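Local coordinates for protein citryl-CoA lyase (Hydrogenobacter thermophilus, PDB 6HXP) that probably cleaves citryl-CoA into acetyl-CoA and oxaloacetate, as a coenzyme A-binding member of the citrate synthase family, at residues R49-S60 with L152-F161; F161-A169 with A193-F201. All coordinates share one frame; numbering follows the deposited sequence.

Contact 1: residues R49-S60 with L152-F161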
ATOM      1  N   ARG A  49      35.771   0.443  -5.835  1.00 23.54           N
ATOM      2  CA  ARG A  49      35.363   1.787  -5.421  1.00 23.91           C
ATOM      3  C   ARG A  49      33.847   1.941  -5.429  1.00 24.50           C
ATOM      4  O   ARG A  49      33.283   2.527  -4.506  1.00 24.14           O
ATOM      5  CB  ARG A  49      35.997   2.820  -6.319  1.00 23.03           C
ATOM      6  CG  ARG A  49      37.502   2.948  -6.064  1.00 27.96           C
ATOM      7  CD  ARG A  49      38.214   3.788  -7.118  1.00 30.00           C
ATOM      8  NE  ARG A  49      39.665   3.970  -6.883  1.00 34.65           N
ATOM      9  CZ  ARG A  49      40.606   3.093  -7.229  1.00 52.17           C
ATOM     10  NH1 ARG A  49      40.273   1.943  -7.808  1.00 40.31           N
ATOM     11  NH2 ARG A  49      41.892   3.356  -6.992  1.00 42.73           N
ATOM     12  N   GLU A  50      33.171   1.389  -6.431  1.00 22.25           N
ATOM     13  CA  GLU A  50      31.704   1.424  -6.463  1.00 21.44           C
ATOM     14  C   GLU A  50      31.123   0.687  -5.276  1.00 22.04           C
ATOM     15  O   GLU A  50      30.111   1.102  -4.705  1.00 22.09           O
ATOM     16  CB  GLU A  50      31.192   0.777  -7.760  1.00 21.95           C
ATOM     17  CG  GLU A  50      31.447   1.614  -9.005  1.00 22.71           C
ATOM     18  CD  GLU A  50      31.266   0.883 -10.326  1.00 28.69           C
ATOM     19  OE1 GLU A  50      31.187  -0.356 -10.325  1.00 24.12           O
ATOM     20  OE2 GLU A  50      31.326   1.533 -11.387  1.00 37.04           O
ATOM     21  N   SER A  51      31.725  -0.440  -4.926  1.00 20.73           N
ATOM     22  CA  SER A  51      31.236  -1.266  -3.810  1.00 20.58           C
ATOM     23  C   SER A  51      31.279  -0.444  -2.528  1.00 23.12           C
ATOM     24  O   SER A  51      30.291  -0.391  -1.799  1.00 22.11           O
ATOM     25  CB  SER A  51      32.111  -2.500  -3.618  1.00 21.94           C
ATOM     26  OG  SER A  51      32.052  -3.387  -4.733  1.00 22.70           O
ATOM     27  N   ARG A  52      32.400   0.196  -2.243  1.00 22.57           N
ATOM     28  CA  ARG A  52      32.525   1.010  -1.031  1.00 22.65           C
ATOM     29  C   ARG A  52      31.563   2.182  -1.037  1.00 22.87           C
ATOM     30  O   ARG A  52      30.973   2.531   0.001  1.00 23.09           O
ATOM     31  CB  ARG A  52      33.969   1.507  -0.919  1.00 24.29           C
ATOM     32  CG  ARG A  52      34.870   0.345  -0.560  1.00 30.46           C
ATOM     33  CD  ARG A  52      36.345   0.665  -0.485  1.00 48.80           C
ATOM     34  NE  ARG A  52      37.109  -0.555  -0.207  1.00 65.45           N
ATOM     35  CZ  ARG A  52      38.271  -0.598   0.436  1.00 92.00           C
ATOM     36  NH1 ARG A  52      38.830   0.519   0.885  1.00 82.11           N
ATOM     37  NH2 ARG A  52      38.885  -1.758   0.631  1.00 83.36           N
ATOM     38  N   MET A  53      31.377   2.841  -2.182  1.00 21.66           N
ATOM     39  CA  MET A  53      30.464   3.973  -2.224  1.00 20.89           C
ATOM     40  C   MET A  53      29.036   3.524  -2.040  1.00 23.70           C
ATOM     41  O   MET A  53      28.233   4.243  -1.449  1.00 22.99           O
ATOM     42  CB  MET A  53      30.627   4.790  -3.509  1.00 22.73           C
ATOM     43  CG  MET A  53      31.915   5.541  -3.585  1.00 25.83           C
ATOM     44  SD  MET A  53      32.260   6.622  -2.201  1.00 28.00           S
ATOM     45  CE  MET A  53      30.906   7.642  -2.227  1.00 26.72           C
ATOM     46  N   MET A  54      28.670   2.352  -2.586  0.56 20.16           N
ATOM     47  CA  MET A  54      27.287   1.877  -2.409  0.56 18.98           C
ATOM     48  C   MET A  54      27.017   1.555  -0.928  0.56 21.34           C
ATOM     49  O   MET A  54      25.953   1.886  -0.415  0.56 20.91           O
ATOM     50  CB  MET A  54      27.059   0.635  -3.281  0.56 19.27           C
ATOM     51  CG  MET A  54      25.637   0.105  -3.265  0.56 19.72           C
ATOM     52  SD  MET A  54      24.308   1.263  -3.786  0.56 24.11           S
ATOM     53  CE  MET A  54      24.238   0.845  -5.468  0.56 24.31           C
ATOM     54  N   GLU A  55      27.967   0.920  -0.234  1.00 20.00           N
ATOM     55  CA  GLU A  55      27.799   0.655   1.199  1.00 19.93           C
ATOM     56  C   GLU A  55      27.569   2.002   1.913  1.00 21.29           C
ATOM     57  O   GLU A  55      26.653   2.119   2.725  1.00 21.78           O
ATOM     58  CB  GLU A  55      29.034   0.023   1.858  1.00 20.94           C
ATOM     59  CG  GLU A  55      29.530  -1.308   1.266  1.00 22.87           C
ATOM     60  CD  GLU A  55      28.870  -2.599   1.698  1.00 25.54           C
ATOM     61  OE1 GLU A  55      27.833  -2.511   2.395  1.00 22.97           O
ATOM     62  OE2 GLU A  55      29.304  -3.683   1.220  1.00 26.37           O
ATOM     63  N   ALA A  56      28.379   3.005   1.604  1.00 19.97           N
ATOM     64  CA  ALA A  56      28.268   4.300   2.294  1.00 20.44           C
ATOM     65  C   ALA A  56      26.967   5.018   1.995  1.00 21.74           C
ATOM     66  O   ALA A  56      26.358   5.614   2.902  1.00 21.07           O
ATOM     67  CB  ALA A  56      29.440   5.184   1.915  1.00 20.76           C
ATOM     68  N   MET A  57      26.507   5.003   0.717  0.55 19.83           N
ATOM     69  CA  MET A  57      25.233   5.681   0.367  0.55 20.73           C
ATOM     70  C   MET A  57      24.092   5.041   1.112  0.55 20.24           C
ATOM     71  O   MET A  57      23.212   5.724   1.635  0.55 19.27           O
ATOM     72  CB  MET A  57      24.837   5.516  -1.139  0.55 24.05           C
ATOM     73  CG  MET A  57      25.618   6.240  -2.160  0.55 29.00           C
ATOM     74  SD  MET A  57      25.303   5.382  -3.798  0.55 29.62           S
ATOM     75  CE  MET A  57      23.497   5.179  -3.733  0.55 25.90           C
ATOM     76  N   LEU A  58      24.039   3.709   1.107  1.00 19.35           N
ATOM     77  CA  LEU A  58      22.899   3.043   1.734  1.00 19.56           C
ATOM     78  C   LEU A  58      22.877   3.258   3.238  1.00 20.48           C
ATOM     79  O   LEU A  58      21.827   3.506   3.811  1.00 21.12           O
ATOM     80  CB  LEU A  58      22.885   1.571   1.357  1.00 19.23           C
ATOM     81  CG  LEU A  58      22.720   1.311  -0.153  1.00 20.37           C
ATOM     82  CD1 LEU A  58      22.941  -0.172  -0.461  1.00 22.30           C
ATOM     83  CD2 LEU A  58      21.330   1.712  -0.645  1.00 22.07           C
ATOM     84  N   VAL A  59      24.028   3.172   3.886  1.00 18.71           N
ATOM     85  CA  VAL A  59      24.072   3.428   5.324  1.00 17.93           C
ATOM     86  C   VAL A  59      23.635   4.836   5.625  1.00 19.69           C
ATOM     87  O   VAL A  59      22.953   5.065   6.644  1.00 19.91           O
ATOM     88  CB  VAL A  59      25.477   3.114   5.894  1.00 19.66           C
ATOM     89  CG1 VAL A  59      25.601   3.549   7.351  1.00 18.96           C
ATOM     90  CG2 VAL A  59      25.766   1.621   5.783  1.00 20.19           C
ATOM     91  N   SER A  60      23.998   5.798   4.737  0.77 18.90           N
ATOM     92  CA  SER A  60      23.684   7.218   4.946  0.77 18.79           C
ATOM     93  C   SER A  60      22.215   7.512   5.154  0.77 21.22           C
ATOM     94  O   SER A  60      21.886   8.470   5.829  0.77 22.03           O
ATOM     95  CB  SER A  60      24.149   8.036   3.754  0.77 20.60           C
ATOM     96  OG  SER A  60      25.573   8.133   3.731  0.77 22.92           O
ATOM     97  N   LEU A 152      30.139  11.875   2.744  1.00 23.44           N
ATOM     98  CA  LEU A 152      30.099  11.090   1.509  1.00 21.50           C
ATOM     99  C   LEU A 152      31.165  11.565   0.497  1.00 25.68           C
ATOM    100  O   LEU A 152      31.820  10.735  -0.145  1.00 24.82           O
ATOM    101  CB  LEU A 152      28.729  11.144   0.879  1.00 21.16           C
ATOM    102  CG  LEU A 152      27.688  10.278   1.555  1.00 23.74           C
ATOM    103  CD1 LEU A 152      26.290  10.645   1.054  1.00 23.62           C
ATOM    104  CD2 LEU A 152      27.953   8.772   1.287  1.00 23.38           C
ATOM    105  N   MET A 153      31.323  12.870   0.357  1.00 24.43           N
ATOM    106  CA  MET A 153      32.289  13.429  -0.577  1.00 25.17           C
ATOM    107  C   MET A 153      33.704  13.192  -0.095  1.00 28.45           C
ATOM    108  O   MET A 153      34.596  12.957  -0.909  1.00 29.34           O
ATOM    109  CB  MET A 153      32.021  14.908  -0.917  1.00 26.90           C
ATOM    110  CG  MET A 153      30.702  15.120  -1.644  1.00 28.28           C
ATOM    111  SD  MET A 153      30.661  14.198  -3.219  1.00 31.06           S
ATOM    112  CE  MET A 153      29.025  14.598  -3.799  1.00 30.85           C
ATOM    113  N   ASP A 154      33.934  13.230   1.223  1.00 27.32           N
ATOM    114  CA  ASP A 154      35.276  12.944   1.751  1.00 28.01           C
ATOM    115  C   ASP A 154      35.635  11.515   1.423  1.00 29.20           C
ATOM    116  O   ASP A 154      36.772  11.248   1.033  1.00 30.79           O
ATOM    117  CB  ASP A 154      35.335  13.113   3.282  1.00 30.52           C
ATOM    118  CG  ASP A 154      35.333  14.545   3.761  1.00 38.41           C
ATOM    119  OD1 ASP A 154      35.547  15.459   2.922  1.00 38.02           O
ATOM    120  OD2 ASP A 154      35.108  14.761   4.987  1.00 43.05           O
ATOM    121  N   ILE A 155      34.691  10.596   1.597  1.00 26.52           N
ATOM    122  CA  ILE A 155      34.938   9.174   1.257  1.00 25.66           C
ATOM    123  C   ILE A 155      35.203   9.043  -0.245  1.00 28.96           C
ATOM    124  O   ILE A 155      36.182   8.394  -0.657  1.00 29.28           O
ATOM    125  CB  ILE A 155      33.752   8.300   1.708  1.00 26.09           C
ATOM    126  CG1 ILE A 155      33.655   8.267   3.247  1.00 26.18           C
ATOM    127  CG2 ILE A 155      33.911   6.868   1.181  1.00 27.75           C
ATOM    128  CD1 ILE A 155      32.262   7.829   3.719  1.00 26.62           C
ATOM    129  N   ALA A 156      34.361   9.688  -1.066  1.00 26.55           N
ATOM    130  CA  ALA A 156      34.548   9.637  -2.527  1.00 25.28           C
ATOM    131  C   ALA A 156      35.953  10.146  -2.907  1.00 27.96           C
ATOM    132  O   ALA A 156      36.587   9.561  -3.771  1.00 28.81           O
ATOM    133  CB  ALA A 156      33.513  10.483  -3.201  1.00 25.50           C
ATOM    134  N   ARG A 157      36.459  11.195  -2.238  0.50 27.87           N
ATOM    135  CA  ARG A 157      37.793  11.716  -2.546  0.50 29.82           C
ATOM    136  C   ARG A 157      38.895  10.766  -2.061  0.50 34.19           C
ATOM    137  O   ARG A 157      39.862  10.529  -2.795  0.50 33.71           O
ATOM    138  CB  ARG A 157      38.002  13.106  -1.916  0.50 31.09           C
ATOM    139  CG  ARG A 157      37.261  14.240  -2.614  0.50 33.98           C
ATOM    140  CD  ARG A 157      37.567  15.556  -1.927  0.50 38.00           C
ATOM    141  NE  ARG A 157      36.834  16.695  -2.486  0.50 40.60           N
ATOM    142  CZ  ARG A 157      37.173  17.346  -3.595  0.50 49.48           C
ATOM    143  NH1 ARG A 157      38.213  16.949  -4.315  0.50 40.62           N
ATOM    144  NH2 ARG A 157      36.459  18.385  -4.003  0.50 32.86           N
ATOM    145  N   VAL A 158      38.770  10.205  -0.841  0.50 31.46           N
ATOM    146  CA  VAL A 158      39.804   9.281  -0.318  0.50 33.27           C
ATOM    147  C   VAL A 158      39.958   8.057  -1.231  0.50 35.55           C
ATOM    148  O   VAL A 158      41.075   7.556  -1.436  0.50 36.64           O
ATOM    149  CB  VAL A 158      39.517   8.876   1.161  0.50 38.26           C
ATOM    150  CG1 VAL A 158      40.351   7.664   1.600  0.50 39.75           C
ATOM    151  CG2 VAL A 158      39.775  10.056   2.093  0.50 38.62           C
ATOM    152  N   LEU A 159      38.836   7.605  -1.796  1.00 30.27           N
ATOM    153  CA  LEU A 159      38.799   6.436  -2.664  1.00 30.98           C
ATOM    154  C   LEU A 159      39.152   6.729  -4.090  1.00 33.67           C
ATOM    155  O   LEU A 159      39.241   5.783  -4.862  1.00 34.71           O
ATOM    156  CB  LEU A 159      37.396   5.830  -2.624  1.00 29.83           C
ATOM    157  CG  LEU A 159      36.959   5.239  -1.293  1.00 34.66           C
ATOM    158  CD1 LEU A 159      35.569   4.694  -1.415  1.00 34.37           C
ATOM    159  CD2 LEU A 159      37.893   4.126  -0.842  1.00 41.85           C
ATOM    160  N   GLU A 160      39.283   8.016  -4.484  1.00 31.13           N
ATOM    161  CA  GLU A 160      39.554   8.423  -5.860  1.00 31.81           C
ATOM    162  C   GLU A 160      38.362   8.070  -6.760  1.00 31.86           C
ATOM    163  O   GLU A 160      38.535   7.815  -7.944  1.00 33.64           O
ATOM    164  CB  GLU A 160      40.875   7.876  -6.393  1.00 36.91           C
ATOM    165  CG  GLU A 160      42.035   8.290  -5.515  1.00 40.35           C
ATOM    166  CD  GLU A 160      43.352   7.773  -6.039  1.00 65.18           C
ATOM    167  OE1 GLU A 160      43.477   6.538  -6.205  1.00 59.46           O
ATOM    168  OE2 GLU A 160      44.227   8.607  -6.352  1.00 73.79           O
ATOM    169  N   PHE A 161      37.180   8.050  -6.171  1.00 28.33           N
ATOM    170  CA  PHE A 161      35.914   7.827  -6.846  1.00 26.82           C
ATOM    171  C   PHE A 161      35.333   9.154  -7.337  1.00 29.19           C
ATOM    172  O   PHE A 161      34.680   9.203  -8.375  1.00 29.05           O
ATOM    173  CB  PHE A 161      34.931   7.146  -5.876  1.00 26.25           C
ATOM    174  CG  PHE A 161      33.517   7.084  -6.368  1.00 26.51           C
ATOM    175  CD1 PHE A 161      32.638   8.127  -6.137  1.00 27.55           C
ATOM    176  CD2 PHE A 161      33.048   5.964  -7.007  1.00 29.12           C
ATOM    177  CE1 PHE A 161      31.323   8.061  -6.589  1.00 27.22           C
ATOM    178  CE2 PHE A 161      31.722   5.874  -7.399  1.00 29.44           C
ATOM    179  CZ  PHE A 161      30.880   6.931  -7.213  1.00 25.97           C
TER

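Contact 2: residues F161-A169 with A193-F201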
ATOM      1  N   PHE A 161      37.180   8.050  -6.171  1.00 28.33           N
ATOM      2  CA  PHE A 161      35.914   7.827  -6.846  1.00 26.82           C
ATOM      3  C   PHE A 161      35.333   9.154  -7.337  1.00 29.19           C
ATOM      4  O   PHE A 161      34.680   9.203  -8.375  1.00 29.05           O
ATOM      5  CB  PHE A 161      34.931   7.146  -5.876  1.00 26.25           C
ATOM      6  CG  PHE A 161      33.517   7.084  -6.368  1.00 26.51           C
ATOM      7  CD1 PHE A 161      32.638   8.127  -6.137  1.00 27.55           C
ATOM      8  CD2 PHE A 161      33.048   5.964  -7.007  1.00 29.12           C
ATOM      9  CE1 PHE A 161      31.323   8.061  -6.589  1.00 27.22           C
ATOM     10  CE2 PHE A 161      31.722   5.874  -7.399  1.00 29.44           C
ATOM     11  CZ  PHE A 161      30.880   6.931  -7.213  1.00 25.97           C
ATOM     12  N   TYR A 162      35.529  10.218  -6.559  1.00 28.05           N
ATOM     13  CA  TYR A 162      35.062  11.560  -6.877  1.00 26.42           C
ATOM     14  C   TYR A 162      35.409  11.907  -8.315  1.00 29.52           C
ATOM     15  O   TYR A 162      36.582  11.901  -8.687  1.00 32.40           O
ATOM     16  CB  TYR A 162      35.692  12.546  -5.888  1.00 28.67           C
ATOM     17  CG  TYR A 162      35.152  13.953  -5.942  1.00 29.65           C
ATOM     18  CD1 TYR A 162      35.611  14.860  -6.889  1.00 33.09           C
ATOM     19  CD2 TYR A 162      34.264  14.409  -4.981  1.00 29.51           C
ATOM     20  CE1 TYR A 162      35.201  16.193  -6.871  1.00 34.54           C
ATOM     21  CE2 TYR A 162      33.875  15.741  -4.933  1.00 30.61           C
ATOM     22  CZ  TYR A 162      34.291  16.616  -5.917  1.00 33.79           C
ATOM     23  OH  TYR A 162      33.891  17.927  -5.869  1.00 36.78           O
ATOM     24  N   GLY A 163      34.387  12.215  -9.107  1.00 27.26           N
ATOM     25  CA  GLY A 163      34.572  12.517 -10.516  1.00 29.33           C
ATOM     26  C   GLY A 163      33.765  13.697 -10.993  1.00 32.12           C
ATOM     27  O   GLY A 163      33.417  14.580 -10.209  1.00 30.79           O
ATOM     28  N   GLU A 164      33.471  13.697 -12.276  1.00 30.49           N
ATOM     29  CA  GLU A 164      32.819  14.825 -12.951  1.00 29.86           C
ATOM     30  C   GLU A 164      31.450  15.177 -12.382  1.00 30.51           C
ATOM     31  O   GLU A 164      31.123  16.355 -12.277  1.00 30.73           O
ATOM     32  CB  GLU A 164      32.719  14.582 -14.474  1.00 32.87           C
ATOM     33  CG  GLU A 164      31.904  13.373 -14.900  1.00 38.91           C
ATOM     34  CD  GLU A 164      31.939  13.065 -16.386  1.00 61.50           C
ATOM     35  OE1 GLU A 164      32.415  13.927 -17.156  1.00 47.47           O
ATOM     36  OE2 GLU A 164      31.475  11.973 -16.785  1.00 54.22           O
ATOM     37  N   HIS A 165      30.663  14.155 -11.991  1.00 28.15           N
ATOM     38  CA  HIS A 165      29.344  14.401 -11.411  1.00 26.08           C
ATOM     39  C   HIS A 165      29.419  14.987 -10.002  1.00 28.16           C
ATOM     40  O   HIS A 165      28.684  15.915  -9.676  1.00 27.60           O
ATOM     41  CB  HIS A 165      28.462  13.145 -11.467  1.00 25.70           C
ATOM     42  CG  HIS A 165      28.138  12.716 -12.871  1.00 28.02           C
ATOM     43  ND1 HIS A 165      28.924  11.784 -13.546  1.00 30.42           N
ATOM     44  CD2 HIS A 165      27.150  13.128 -13.693  1.00 29.99           C
ATOM     45  CE1 HIS A 165      28.384  11.668 -14.759  1.00 31.14           C
ATOM     46  NE2 HIS A 165      27.316  12.450 -14.896  1.00 31.93           N
ATOM     47  N   CYS A 166      30.310  14.451  -9.171  1.00 25.71           N
ATOM     48  CA  CYS A 166      30.529  14.993  -7.823  1.00 26.36           C
ATOM     49  C   CYS A 166      31.013  16.441  -7.928  1.00 30.07           C
ATOM     50  O   CYS A 166      30.535  17.325  -7.198  1.00 29.85           O
ATOM     51  CB  CYS A 166      31.523  14.152  -7.052  1.00 26.64           C
ATOM     52  SG  CYS A 166      30.910  12.521  -6.609  1.00 29.69           S
ATOM     53  N   LYS A 167      31.977  16.694  -8.838  1.00 28.15           N
ATOM     54  CA  LYS A 167      32.542  18.043  -9.039  1.00 29.70           C
ATOM     55  C   LYS A 167      31.478  19.027  -9.468  1.00 32.20           C
ATOM     56  O   LYS A 167      31.398  20.128  -8.912  1.00 32.51           O
ATOM     57  CB  LYS A 167      33.663  18.008 -10.092  1.00 31.12           C
ATOM     58  CG  LYS A 167      34.311  19.368 -10.348  1.00 38.95           C
ATOM     59  CD  LYS A 167      35.472  19.246 -11.295  1.00 45.06           C
ATOM     60  CE  LYS A 167      35.903  20.554 -11.955  1.00 58.24           C
ATOM     61  NZ  LYS A 167      35.834  21.704 -11.026  1.00 58.54           N
ATOM     62  N   PHE A 168      30.662  18.639 -10.455  1.00 30.83           N
ATOM     63  CA  PHE A 168      29.554  19.467 -10.936  1.00 29.92           C
ATOM     64  C   PHE A 168      28.608  19.809  -9.792  1.00 31.59           C
ATOM     65  O   PHE A 168      28.289  20.971  -9.592  1.00 32.46           O
ATOM     66  CB  PHE A 168      28.771  18.762 -12.067  1.00 30.72           C
ATOM     67  CG  PHE A 168      27.628  19.611 -12.597  1.00 31.29           C
ATOM     68  CD1 PHE A 168      27.856  20.591 -13.553  1.00 35.25           C
ATOM     69  CD2 PHE A 168      26.329  19.429 -12.132  1.00 31.46           C
ATOM     70  CE1 PHE A 168      26.815  21.393 -14.009  1.00 36.13           C
ATOM     71  CE2 PHE A 168      25.290  20.236 -12.579  1.00 33.70           C
ATOM     72  CZ  PHE A 168      25.531  21.194 -13.536  1.00 33.97           C
ATOM     73  N   ALA A 169      28.190  18.803  -9.023  1.00 27.84           N
ATOM     74  CA  ALA A 169      27.257  19.050  -7.917  1.00 27.32           C
ATOM     75  C   ALA A 169      27.822  20.044  -6.899  1.00 31.13           C
ATOM     76  O   ALA A 169      27.112  20.938  -6.437  1.00 32.32           O
ATOM     77  CB  ALA A 169      26.893  17.743  -7.233  1.00 27.44           C
ATOM     78  N   ALA A 193      22.547  11.688  -5.159  1.00 21.33           N
ATOM     79  CA  ALA A 193      22.299  11.800  -6.586  1.00 20.97           C
ATOM     80  C   ALA A 193      23.622  11.921  -7.377  1.00 22.67           C
ATOM     81  O   ALA A 193      23.765  11.284  -8.423  1.00 23.43           O
ATOM     82  CB  ALA A 193      21.419  13.013  -6.870  1.00 21.78           C
ATOM     83  N   ALA A 194      24.597  12.725  -6.879  1.00 22.72           N
ATOM     84  CA  ALA A 194      25.858  12.871  -7.565  1.00 22.89           C
ATOM     85  C   ALA A 194      26.619  11.552  -7.605  1.00 22.75           C
ATOM     86  O   ALA A 194      27.178  11.171  -8.638  1.00 24.12           O
ATOM     87  CB  ALA A 194      26.707  13.910  -6.853  1.00 25.55           C
ATOM     88  N   ILE A 195      26.628  10.837  -6.492  1.00 22.11           N
ATOM     89  CA  ILE A 195      27.380   9.581  -6.388  1.00 22.48           C
ATOM     90  C   ILE A 195      26.728   8.518  -7.279  1.00 23.68           C
ATOM     91  O   ILE A 195      27.428   7.819  -7.991  1.00 23.31           O
ATOM     92  CB  ILE A 195      27.457   9.165  -4.918  1.00 24.02           C
ATOM     93  CG1 ILE A 195      28.410  10.135  -4.178  1.00 27.32           C
ATOM     94  CG2 ILE A 195      27.937   7.716  -4.743  1.00 25.68           C
ATOM     95  CD1 ILE A 195      28.171  10.217  -2.777  1.00 31.34           C
ATOM     96  N   ALA A 196      25.399   8.400  -7.239  1.00 21.78           N
ATOM     97  CA  ALA A 196      24.719   7.416  -8.074  1.00 21.79           C
ATOM     98  C   ALA A 196      24.927   7.771  -9.552  1.00 23.59           C
ATOM     99  O   ALA A 196      25.054   6.882 -10.394  1.00 23.77           O
ATOM    100  CB  ALA A 196      23.234   7.371  -7.746  1.00 22.51           C
ATOM    101  N   SER A 197      24.986   9.059  -9.877  1.00 21.83           N
ATOM    102  CA  SER A 197      25.258   9.485 -11.255  1.00 23.16           C
ATOM    103  C   SER A 197      26.665   9.151 -11.668  1.00 24.70           C
ATOM    104  O   SER A 197      26.894   8.702 -12.788  1.00 25.82           O
ATOM    105  CB  SER A 197      24.980  10.974 -11.421  1.00 24.80           C
ATOM    106  OG  SER A 197      23.616  11.302 -11.181  1.00 25.42           O
ATOM    107  N   GLU A 198      27.624   9.320 -10.741  1.00 23.79           N
ATOM    108  CA  GLU A 198      29.029   8.963 -10.983  1.00 24.00           C
ATOM    109  C   GLU A 198      29.147   7.476 -11.329  1.00 26.98           C
ATOM    110  O   GLU A 198      30.047   7.099 -12.110  1.00 28.51           O
ATOM    111  CB  GLU A 198      29.902   9.305  -9.773  1.00 25.63           C
ATOM    112  CG  GLU A 198      31.343   9.588 -10.145  1.00 26.67           C
ATOM    113  CD  GLU A 198      31.487  11.008 -10.645  1.00 29.41           C
ATOM    114  OE1 GLU A 198      31.619  11.916  -9.790  1.00 27.90           O
ATOM    115  OE2 GLU A 198      31.264  11.239 -11.854  1.00 30.15           O
ATOM    116  N   MET A 199      28.288   6.620 -10.712  0.68 24.36           N
ATOM    117  CA  MET A 199      28.205   5.169 -10.969  0.68 23.32           C
ATOM    118  C   MET A 199      27.507   4.840 -12.302  0.68 26.77           C
ATOM    119  O   MET A 199      27.430   3.670 -12.653  0.68 28.55           O
ATOM    120  CB  MET A 199      27.414   4.450  -9.849  0.68 23.89           C
ATOM    121  CG  MET A 199      28.101   4.418  -8.515  0.68 26.20           C
ATOM    122  SD  MET A 199      26.981   3.851  -7.255  0.68 25.52           S
ATOM    123  CE  MET A 199      28.004   3.910  -5.794  0.68 25.10           C
ATOM    124  N   GLY A 200      26.948   5.831 -13.006  1.00 24.65           N
ATOM    125  CA  GLY A 200      26.261   5.600 -14.259  1.00 24.56           C
ATOM    126  C   GLY A 200      24.818   5.130 -14.157  1.00 25.88           C
ATOM    127  O   GLY A 200      24.278   4.620 -15.147  1.00 26.59           O
ATOM    128  N   PHE A 201      24.163   5.304 -12.996  1.00 22.23           N
ATOM    129  CA  PHE A 201      22.781   4.931 -12.872  1.00 22.41           C
ATOM    130  C   PHE A 201      21.862   5.957 -13.498  1.00 26.90           C
ATOM    131  O   PHE A 201      22.135   7.155 -13.461  1.00 26.69           O
ATOM    132  CB  PHE A 201      22.387   4.742 -11.411  1.00 21.64           C
ATOM    133  CG  PHE A 201      22.925   3.444 -10.840  1.00 20.54           C
ATOM    134  CD1 PHE A 201      22.374   2.219 -11.218  1.00 21.76           C
ATOM    135  CD2 PHE A 201      23.906   3.450  -9.855  1.00 22.28           C
ATOM    136  CE1 PHE A 201      22.806   1.031 -10.640  1.00 22.76           C
ATOM    137  CE2 PHE A 201      24.322   2.250  -9.267  1.00 23.59           C
ATOM    138  CZ  PHE A 201      23.780   1.059  -9.676  1.00 22.17           C
TER

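Contact 1: residues R49-S60 with L152-F161
Met-53 lays its CG over the middle of the Phe-161 ring, 3.5 Å from the ring centroid and 11° off the normal, a CH-pi contact. Its SD stands 4.6 Å from the same centroid, still over the face, adding a Met-aromatic component. Bends at chi2 (-54°) and chi3 carry SD and then CE to helix 147-158, where SD touches Ile-155 CG2 at 3.8 Å and CE meets Ala-156 CB at 4.0 Å. With a serine in place of Phe-161, the surface under Met-53 CG would disappear, and the thioether would probably be freer to turn. One turn along each helix, Leu-152 CD2 packs on Ala-56 CB at 3.9 Å. At the other end the extended chain of Arg-49 brings NE to Leu-159 O at 2.7 Å, a short hydrogen bond, well off straight at the hydrogen although NE lies nearly in line with the C=O bond; NH2 makes a long salt bridge to Glu-160 OE1 at 3.6 Å. The guanidinium's charge probably suits the helix's carbonyl end, which Glu-160 terminates in a Schellman motif. Axes 10.5 Å apart and 170° between directions identify a nearly antiparallel pair in the all-helical core characteristic of the citrate synthase fold.

Contact 2: residues F161-A169 with A193-F201
Polar bonds centre on Glu-198, whose CG, anti to the backbone N (chi1 -153°), and bend at chi2 swing the carboxylate to the first turn of helix 164-180. OE2 accepts from His-165 N at 3.0 Å through its syn lone pair, and OE1 from Cys-166 N at 2.9 Å, nearly straight (167°). A weak bond from Gly-163 N, the N-cap residue, also ends on OE1. OE2 has a further donor, His-165 ND1 at 2.9 Å, 43° out of the carboxylate plane; this His-carboxylate bond, with Ser-197 over the ring, probably holds the imidazole's rotation. The donors and helix N-terminus would probably favour the ionised carboxylate. Glu-198 stands near the end of helix 188-198, which closes with a Schellman motif at Gly-200, so one helix end meets the start of another in an antiparallel pair of the citrate synthase fold whose axes approach to 8.1 Å.

Of the rings, Phe-161 presents its CZ to Ile-195 O, 3.6 Å away at the ring edge, and also meets Glu-198 CB. Ser-197 CB makes an off-centre CH-pi contact with the His-165 ring, 4.2 Å from its centroid. Apolar contacts lie deeper: Ala-169 CB on Ala-194 CB at 3.9 Å, Cys-166 SG 4.2 Å from Ile-195 CG1.

How the contacts relate
Contact 1 closes before contact 2 opens, and Phe-161 belongs to both: one face carries Met-53 in the first, while in the second the ring end around CZ meets helix 188-198 and the following loop. Their centres lie about 11 Å apart. The turn between helices 147-158 and 164-180 couples them through a probable hydrogen bond from Tyr-162 N to Ala-156 O at 3.1 Å, and Ile-195 touches Leu-152 and Met-53. Contact 2 comes closer to the coenzyme A site: the side chain of Ala-169 is about 4 Å from that of CoA-binding Tyr-137 and about 12 Å from the bound coenzyme. In contact 1, Leu-152 stays about 12 Å from Gly-136, side chain to side chain.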